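Local structure of beta-2-microglobulin (Ctenopharyngodon idella, 6LBE) at residues I25-G30 with H64-V69; D35-L40 with R82-S87; G76-C81 with S92-P97. The protein probably forms the light chain of fish MHC class I molecules, pairing with the heavy chain in peptide presentation to the immune system. All blocks are in the same frame, centred on the assembly; numbering follows the deposited sequence.

Contact 1 (I25-G30 with H64-V69)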
# COMPACT_ATOMS: atom_id res chain seq x y z
N ILE B 25 5.19 -11.66 8.08
CA ILE B 25 4.39 -10.60 7.47
C ILE B 25 3.26 -11.20 6.64
O ILE B 25 3.48 -12.13 5.85
CB ILE B 25 5.25 -9.68 6.58
CG1 ILE B 25 6.34 -8.98 7.41
CG2 ILE B 25 4.38 -8.69 5.83
CD1 ILE B 25 7.47 -8.45 6.59
N CYS B 26 2.04 -10.66 6.82
CA CYS B 26 0.85 -11.01 6.04
C CYS B 26 0.37 -9.77 5.30
O CYS B 26 -0.03 -8.79 5.94
CB CYS B 26 -0.26 -11.57 6.94
SG CYS B 26 -1.46 -12.55 6.01
N TYR B 27 0.40 -9.81 3.97
CA TYR B 27 -0.06 -8.71 3.14
C TYR B 27 -1.33 -9.16 2.43
O TYR B 27 -1.33 -10.18 1.75
CB TYR B 27 1.02 -8.29 2.15
CG TYR B 27 0.64 -7.17 1.19
CD1 TYR B 27 0.52 -5.85 1.64
CD2 TYR B 27 0.43 -7.43 -0.16
CE1 TYR B 27 0.17 -4.81 0.77
CE2 TYR B 27 0.09 -6.38 -1.05
CZ TYR B 27 -0.03 -5.08 -0.58
OH TYR B 27 -0.38 -4.06 -1.45
N VAL B 28 -2.42 -8.40 2.61
CA VAL B 28 -3.75 -8.80 2.17
C VAL B 28 -4.30 -7.70 1.30
O VAL B 28 -4.29 -6.53 1.70
CB VAL B 28 -4.69 -9.06 3.37
CG1 VAL B 28 -6.08 -9.46 2.89
CG2 VAL B 28 -4.13 -10.13 4.29
N SER B 29 -4.80 -8.04 0.13
CA SER B 29 -5.13 -6.99 -0.82
C SER B 29 -6.21 -7.45 -1.77
O SER B 29 -6.45 -8.65 -1.92
CB SER B 29 -3.90 -6.55 -1.61
OG SER B 29 -3.44 -7.66 -2.35
N GLY B 30 -6.85 -6.47 -2.41
CA GLY B 30 -7.87 -6.71 -3.41
C GLY B 30 -9.17 -7.26 -2.88
O GLY B 30 -9.91 -7.90 -3.62
N HIS B 64 -5.66 -2.59 0.77
CA HIS B 64 -4.55 -3.44 1.17
C HIS B 64 -4.28 -3.23 2.65
O HIS B 64 -4.49 -2.14 3.19
CB HIS B 64 -3.28 -3.18 0.34
CG HIS B 64 -2.76 -1.77 0.40
ND1 HIS B 64 -2.26 -1.20 1.56
CD2 HIS B 64 -2.63 -0.83 -0.56
CE1 HIS B 64 -1.86 0.03 1.30
NE2 HIS B 64 -2.08 0.28 0.02
N LEU B 65 -3.82 -4.29 3.29
CA LEU B 65 -3.56 -4.28 4.72
C LEU B 65 -2.38 -5.19 4.98
O LEU B 65 -2.16 -6.16 4.25
CB LEU B 65 -4.79 -4.75 5.51
CG LEU B 65 -5.88 -3.73 5.84
CD1 LEU B 65 -7.16 -4.44 6.29
CD2 LEU B 65 -5.42 -2.76 6.91
N THR B 66 -1.61 -4.87 6.01
CA THR B 66 -0.47 -5.68 6.41
C THR B 66 -0.57 -6.01 7.89
O THR B 66 -1.03 -5.18 8.69
CB THR B 66 0.89 -4.97 6.16
OG1 THR B 66 1.01 -4.58 4.78
CG2 THR B 66 2.05 -5.88 6.52
N LYS B 67 -0.16 -7.21 8.26
CA LYS B 67 0.08 -7.54 9.66
C LYS B 67 1.43 -8.23 9.77
O LYS B 67 1.79 -9.04 8.92
CB LYS B 67 -1.02 -8.43 10.27
CG LYS B 67 -0.68 -8.92 11.68
CD LYS B 67 -1.87 -9.50 12.42
CE LYS B 67 -2.95 -8.48 12.59
NZ LYS B 67 -3.89 -8.93 13.65
N TYR B 68 2.18 -7.88 10.82
CA TYR B 68 3.49 -8.46 11.03
C TYR B 68 3.73 -8.66 12.52
O TYR B 68 3.08 -8.04 13.37
CB TYR B 68 4.60 -7.59 10.45
CG TYR B 68 4.60 -6.18 10.97
CD1 TYR B 68 5.29 -5.83 12.13
CD2 TYR B 68 3.91 -5.19 10.30
CE1 TYR B 68 5.29 -4.53 12.60
CE2 TYR B 68 3.90 -3.90 10.76
CZ TYR B 68 4.60 -3.57 11.90
OH TYR B 68 4.58 -2.28 12.34
N VAL B 69 4.72 -9.51 12.82
CA VAL B 69 5.04 -9.87 14.19
C VAL B 69 6.44 -10.46 14.18
O VAL B 69 6.86 -11.07 13.20
CB VAL B 69 3.98 -10.86 14.75
CG1 VAL B 69 4.10 -12.19 14.04
CG2 VAL B 69 4.15 -11.04 16.21

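Contact 2 (D35-L40 with R82-S87)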
# COMPACT_ATOMS: atom_id res chain seq x y z
N ASP B 35 -14.62 -5.06 5.14
CA ASP B 35 -14.70 -5.81 6.40
C ASP B 35 -13.80 -7.05 6.35
O ASP B 35 -14.03 -7.97 5.56
CB ASP B 35 -16.16 -6.14 6.70
CG ASP B 35 -16.86 -5.03 7.47
OD1 ASP B 35 -16.22 -3.99 7.76
OD2 ASP B 35 -18.06 -5.19 7.78
N ILE B 36 -12.78 -7.10 7.22
CA ILE B 36 -11.76 -8.15 7.15
C ILE B 36 -11.03 -8.23 8.49
O ILE B 36 -10.87 -7.24 9.20
CB ILE B 36 -10.75 -7.99 5.99
CG1 ILE B 36 -10.15 -9.35 5.62
CG2 ILE B 36 -9.64 -7.03 6.38
CD1 ILE B 36 -9.79 -9.46 4.17
N THR B 37 -10.55 -9.44 8.81
CA THR B 37 -9.79 -9.72 10.02
C THR B 37 -8.58 -10.57 9.66
O THR B 37 -8.68 -11.47 8.82
CB THR B 37 -10.65 -10.46 11.07
OG1 THR B 37 -11.46 -9.51 11.78
CG2 THR B 37 -9.78 -11.21 12.08
N ILE B 38 -7.45 -10.27 10.29
CA ILE B 38 -6.19 -10.96 9.99
C ILE B 38 -5.51 -11.37 11.29
O ILE B 38 -5.32 -10.54 12.18
CB ILE B 38 -5.25 -10.06 9.17
CG1 ILE B 38 -5.97 -9.52 7.92
CG2 ILE B 38 -3.97 -10.80 8.83
CD1 ILE B 38 -5.24 -8.32 7.28
N GLN B 39 -5.10 -12.62 11.37
CA GLN B 39 -4.28 -13.08 12.49
C GLN B 39 -3.07 -13.88 12.00
O GLN B 39 -3.14 -14.59 10.99
CB GLN B 39 -5.09 -13.94 13.46
CG GLN B 39 -6.17 -13.22 14.23
CD GLN B 39 -6.80 -14.15 15.25
OE1 GLN B 39 -6.77 -15.37 15.10
NE2 GLN B 39 -7.38 -13.56 16.31
N LEU B 40 -1.98 -13.78 12.74
CA LEU B 40 -0.80 -14.61 12.56
C LEU B 40 -0.71 -15.59 13.72
O LEU B 40 -0.86 -15.18 14.89
CB LEU B 40 0.47 -13.75 12.46
CG LEU B 40 0.55 -12.88 11.20
CD1 LEU B 40 1.79 -11.99 11.22
CD2 LEU B 40 0.51 -13.73 9.92
N ARG B 82 -4.29 -16.30 9.05
CA ARG B 82 -5.70 -16.62 8.93
C ARG B 82 -6.48 -15.35 8.63
O ARG B 82 -6.36 -14.36 9.36
CB ARG B 82 -6.24 -17.23 10.22
CG ARG B 82 -5.88 -18.69 10.44
CD ARG B 82 -6.55 -19.21 11.69
NE ARG B 82 -6.06 -20.51 12.10
CZ ARG B 82 -6.51 -21.15 13.18
NH1 ARG B 82 -7.45 -20.58 13.93
NH2 ARG B 82 -6.03 -22.34 13.52
N VAL B 83 -7.29 -15.40 7.57
CA VAL B 83 -8.01 -14.24 7.06
C VAL B 83 -9.50 -14.53 7.04
O VAL B 83 -9.94 -15.59 6.57
CB VAL B 83 -7.51 -13.86 5.65
CG1 VAL B 83 -8.44 -12.84 5.01
CG2 VAL B 83 -6.11 -13.31 5.72
N ARG B 84 -10.28 -13.59 7.57
CA ARG B 84 -11.74 -13.68 7.57
C ARG B 84 -12.27 -12.43 6.90
O ARG B 84 -12.11 -11.32 7.41
CB ARG B 84 -12.26 -13.84 9.00
CG ARG B 84 -13.67 -14.43 9.07
CD ARG B 84 -14.73 -13.37 8.79
NE ARG B 84 -14.71 -12.35 9.83
CZ ARG B 84 -15.04 -11.08 9.64
NH1 ARG B 84 -15.43 -10.66 8.44
NH2 ARG B 84 -14.99 -10.23 10.66
N HIS B 85 -12.90 -12.60 5.75
CA HIS B 85 -13.43 -11.49 4.98
C HIS B 85 -14.95 -11.58 4.94
O HIS B 85 -15.50 -12.59 4.48
CB HIS B 85 -12.88 -11.49 3.57
CG HIS B 85 -13.45 -10.41 2.70
ND1 HIS B 85 -14.01 -10.66 1.47
CD2 HIS B 85 -13.51 -9.07 2.88
CE1 HIS B 85 -14.39 -9.51 0.93
NE2 HIS B 85 -14.10 -8.54 1.76
N MET B 86 -15.62 -10.51 5.35
CA MET B 86 -17.06 -10.46 5.38
C MET B 86 -17.59 -11.61 6.22
O MET B 86 -17.11 -11.87 7.28
CB MET B 86 -17.58 -10.58 3.98
CG MET B 86 -17.37 -9.42 3.08
SD MET B 86 -17.77 -7.87 3.76
CE MET B 86 -19.33 -8.11 4.46
N SER B 87 -18.57 -12.32 5.69
CA SER B 87 -19.13 -13.48 6.37
C SER B 87 -18.62 -14.76 5.81
O SER B 87 -19.09 -15.79 6.14
CB SER B 87 -20.64 -13.48 6.35
OG SER B 87 -21.05 -13.03 5.13

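Contact 3 (G76-C81 with S92-P97)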
# COMPACT_ATOMS: atom_id res chain seq x y z
N GLY B 76 9.61 -27.83 11.94
CA GLY B 76 8.43 -28.43 12.50
C GLY B 76 7.43 -27.45 13.07
O GLY B 76 6.36 -27.88 13.51
N GLU B 77 7.75 -26.16 13.12
CA GLU B 77 6.76 -25.17 13.50
C GLU B 77 5.96 -24.76 12.26
O GLU B 77 6.50 -24.66 11.16
CB GLU B 77 7.43 -23.95 14.14
CG GLU B 77 7.85 -24.17 15.58
CD GLU B 77 8.71 -23.04 16.12
OE1 GLU B 77 9.35 -22.33 15.32
OE2 GLU B 77 8.75 -22.87 17.36
N GLU B 78 4.66 -24.57 12.44
CA GLU B 78 3.78 -24.20 11.34
C GLU B 78 3.29 -22.79 11.61
O GLU B 78 2.58 -22.55 12.60
CB GLU B 78 2.64 -25.21 11.17
CG GLU B 78 1.51 -24.77 10.24
CD GLU B 78 0.92 -25.91 9.40
OE1 GLU B 78 -0.19 -26.40 9.69
OE2 GLU B 78 1.59 -26.34 8.42
N TYR B 79 3.71 -21.86 10.76
CA TYR B 79 3.29 -20.47 10.85
C TYR B 79 2.21 -20.19 9.83
O TYR B 79 2.25 -20.70 8.70
CB TYR B 79 4.48 -19.51 10.67
CG TYR B 79 5.37 -19.56 11.87
CD1 TYR B 79 5.01 -18.92 13.06
CD2 TYR B 79 6.54 -20.30 11.85
CE1 TYR B 79 5.82 -18.98 14.17
CE2 TYR B 79 7.35 -20.38 12.97
CZ TYR B 79 6.99 -19.71 14.12
OH TYR B 79 7.80 -19.77 15.23
N THR B 80 1.26 -19.36 10.22
CA THR B 80 -0.02 -19.32 9.53
C THR B 80 -0.56 -17.90 9.59
O THR B 80 -0.41 -17.21 10.60
CB THR B 80 -0.99 -20.35 10.17
OG1 THR B 80 -0.70 -21.66 9.65
CG2 THR B 80 -2.43 -20.02 9.91
N CYS B 81 -1.12 -17.47 8.48
CA CYS B 81 -1.94 -16.28 8.44
C CYS B 81 -3.36 -16.74 8.19
O CYS B 81 -3.61 -17.50 7.26
CB CYS B 81 -1.46 -15.34 7.34
SG CYS B 81 -2.41 -13.83 7.31
N SER B 92 -7.06 -19.94 5.94
CA SER B 92 -5.74 -20.06 6.54
C SER B 92 -4.70 -20.31 5.46
O SER B 92 -4.91 -21.11 4.56
CB SER B 92 -5.72 -21.19 7.56
OG SER B 92 -4.39 -21.63 7.82
N TYR B 93 -3.56 -19.62 5.58
CA TYR B 93 -2.50 -19.62 4.58
C TYR B 93 -1.18 -19.86 5.31
O TYR B 93 -0.85 -19.11 6.23
CB TYR B 93 -2.45 -18.29 3.82
CG TYR B 93 -3.75 -17.94 3.13
CD1 TYR B 93 -4.81 -17.35 3.83
CD2 TYR B 93 -3.93 -18.21 1.78
CE1 TYR B 93 -6.00 -17.04 3.20
CE2 TYR B 93 -5.12 -17.88 1.14
CZ TYR B 93 -6.14 -17.31 1.86
OH TYR B 93 -7.32 -17.01 1.22
N THR B 94 -0.44 -20.87 4.87
CA THR B 94 0.72 -21.37 5.62
C THR B 94 2.02 -20.75 5.11
O THR B 94 2.32 -20.79 3.91
CB THR B 94 0.79 -22.89 5.52
OG1 THR B 94 -0.46 -23.44 5.96
CG2 THR B 94 1.90 -23.43 6.39
N TRP B 95 2.80 -20.19 6.01
CA TRP B 95 4.06 -19.61 5.60
C TRP B 95 5.01 -20.71 5.13
O TRP B 95 5.27 -21.69 5.84
CB TRP B 95 4.69 -18.83 6.75
CG TRP B 95 6.05 -18.30 6.43
CD1 TRP B 95 6.36 -17.25 5.59
CD2 TRP B 95 7.29 -18.79 6.94
NE1 TRP B 95 7.72 -17.07 5.56
CE2 TRP B 95 8.32 -17.99 6.38
CE3 TRP B 95 7.64 -19.81 7.83
CZ2 TRP B 95 9.67 -18.20 6.68
CZ3 TRP B 95 8.97 -20.02 8.11
CH2 TRP B 95 9.97 -19.21 7.54
N GLU B 96 5.51 -20.54 3.89
CA GLU B 96 6.49 -21.44 3.32
C GLU B 96 7.81 -20.71 3.13
O GLU B 96 7.87 -19.77 2.32
CB GLU B 96 5.98 -22.00 2.00
CG GLU B 96 4.74 -22.84 2.10
CD GLU B 96 4.95 -24.11 2.91
OE1 GLU B 96 6.11 -24.44 3.26
OE2 GLU B 96 3.92 -24.79 3.18
N PRO B 97 8.88 -21.10 3.82
CA PRO B 97 10.19 -20.49 3.54
C PRO B 97 10.66 -20.78 2.11
O PRO B 97 10.37 -21.82 1.52
CB PRO B 97 11.12 -21.15 4.57
CG PRO B 97 10.38 -22.36 5.06
CD PRO B 97 8.92 -22.05 4.94
O HOH W 1 5.09 -22.58 8.43

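Contact 1 (I25-G30 with H64-V69)
Tyr27 reaches across to two residues of strand 64-69. With CG anti to the backbone N (chi1 178°), the side chain slants up from the sheet and over toward that strand; Thr66 OG1 sits at the ring edge, in its plane, 3.4 Å from Tyr27 CD1, and the phenolic OH comes within 3.5 Å of His64 CB. The side chains of Tyr27 and His64 pass each other at a slant, the hydroxyl lying beside the root of the imidazole. Further along this face Thr66 CG2 meets Ile25 CG2 at 3.7 Å, while Ile25 CG1 rests on Tyr68 CB; the Tyr68 ring leads away. Cys26, Val28, Leu65 and Lys67 occupy the other face, where Cys26 is disulfide-bonded to Cys81 and Lys67 NZ bonds to Ile38 O in the second sheet. Four backbone hydrogen bonds link the strands, in two antiparallel pairs: Cys26 N to Lys67 O is 2.7 Å, and Val28 N to Leu65 O is 2.8 Å. The chemistry is therefore divided: the face of Ile25, Tyr27 and Tyr68 mixes apolar, aromatic and polar groups and meets another protein's chain, while the other is mainly interior, with Leu65 at its margin also touching that chain.

Contact 2 (D35-L40 with R82-S87)
Ile36 lays its CG1-CD1 branch over strand 82-85, its CD1 touching Val83 CG1 and His85 CB, each at 3.7 Å. The chain gets there because CG1 stands anti to the backbone N (chi1 -155°), which carries CD1 between the two neighbours. His85 is also swung anti to its own N; its NE2 bonds to Pro33 O, and Met86 CG sits over one face of the imidazole. Met86 folds back through bends at chi2 and chi3, bringing SD to 3.8 Å from Asp35 CB. Its N donates to Asp35 O at 3.0 Å, approaching from above the carbonyl plane, 39° out of it. On the outer face Arg84 bends likewise toward Thr37, though its guanidinium is only approximately placed; NH2 forms a salt bridge with an acidic side chain of another protein's chain, and backbone groups of that chain bond to both carboxylate oxygens of Asp35. The extended end of Arg82 leads away, while its CB stays by Gln39. Paired backbone bonds join Thr37 with Arg84 and Gln39 with Arg82. These are two neighbouring strands of one sheet of an immunoglobulin C1-set sandwich, with the Ile36, Ile38 and Val83 side facing the interior and one end meeting the partner chain.

Contact 3 (G76-C81 with S92-P97)
Tyr79 and Trp95 meet side by side, with Tyr79 CB 4.0 Å from Trp95 CB. With CG anti to the backbone N (chi1 175°), Trp95 points the same way as Tyr79, and the two rings touch obliquely; both also meet Phe71 edge-to-face, and Leu24 touches both side chains. Among the lighter side-chain contacts, Thr80 CG2 approaches Ser92 OG at 3.3 Å, and the Glu78 chain crosses Thr94 at about a right angle, bringing Glu78 OE2 to 3.6 Å from Thr94 CG2. Among backbone bonds, Cys81 and Tyr93 exchange a pair, Cys81 N to Tyr93 O at 2.8 Å and Tyr93 N to Cys81 O at 2.7 Å. Cys81 O also lies at the edge of the Tyr93 ring, in its plane. Trp95 N gives a third bond to Tyr79 O, 2.8 Å long and tilted 35° from the carbonyl plane. Where the strands part, a water bridges them, accepting from Tyr79 N at 2.8 Å and donating to Trp95 O. Direct pairing thus gives way to water-mediated pairing as the chains diverge, while the aromatic side chains continue the contact on the inner side; Cys81, in the backbone pair, carries the disulfide to Cys26 of the other sheet.

How the contacts relate
Following the chain from its N terminus, 25-30 comes first and 35-40 next, one in each sheet of the sandwich. The return of 64-69 beside 25-30 closes contact 1 over a loop of 33 residues that contains 35-40. Segment 76-81 then runs directly into 82-87, which closes contact 2 and so crosses contact 1. Contact 3 opens before contact 2 closes and is completed by 92-97, crossing contact 2 but following contact 1 in series. Contacts 2 and 3 share strand 79-85 and build one sheet, where Leu40 packs on Cys81; contact 1 lies in the other. Besides the disulfide, packing of Leu65 on Ile36 and of Val69 on Leu40 fastens the two sheets together.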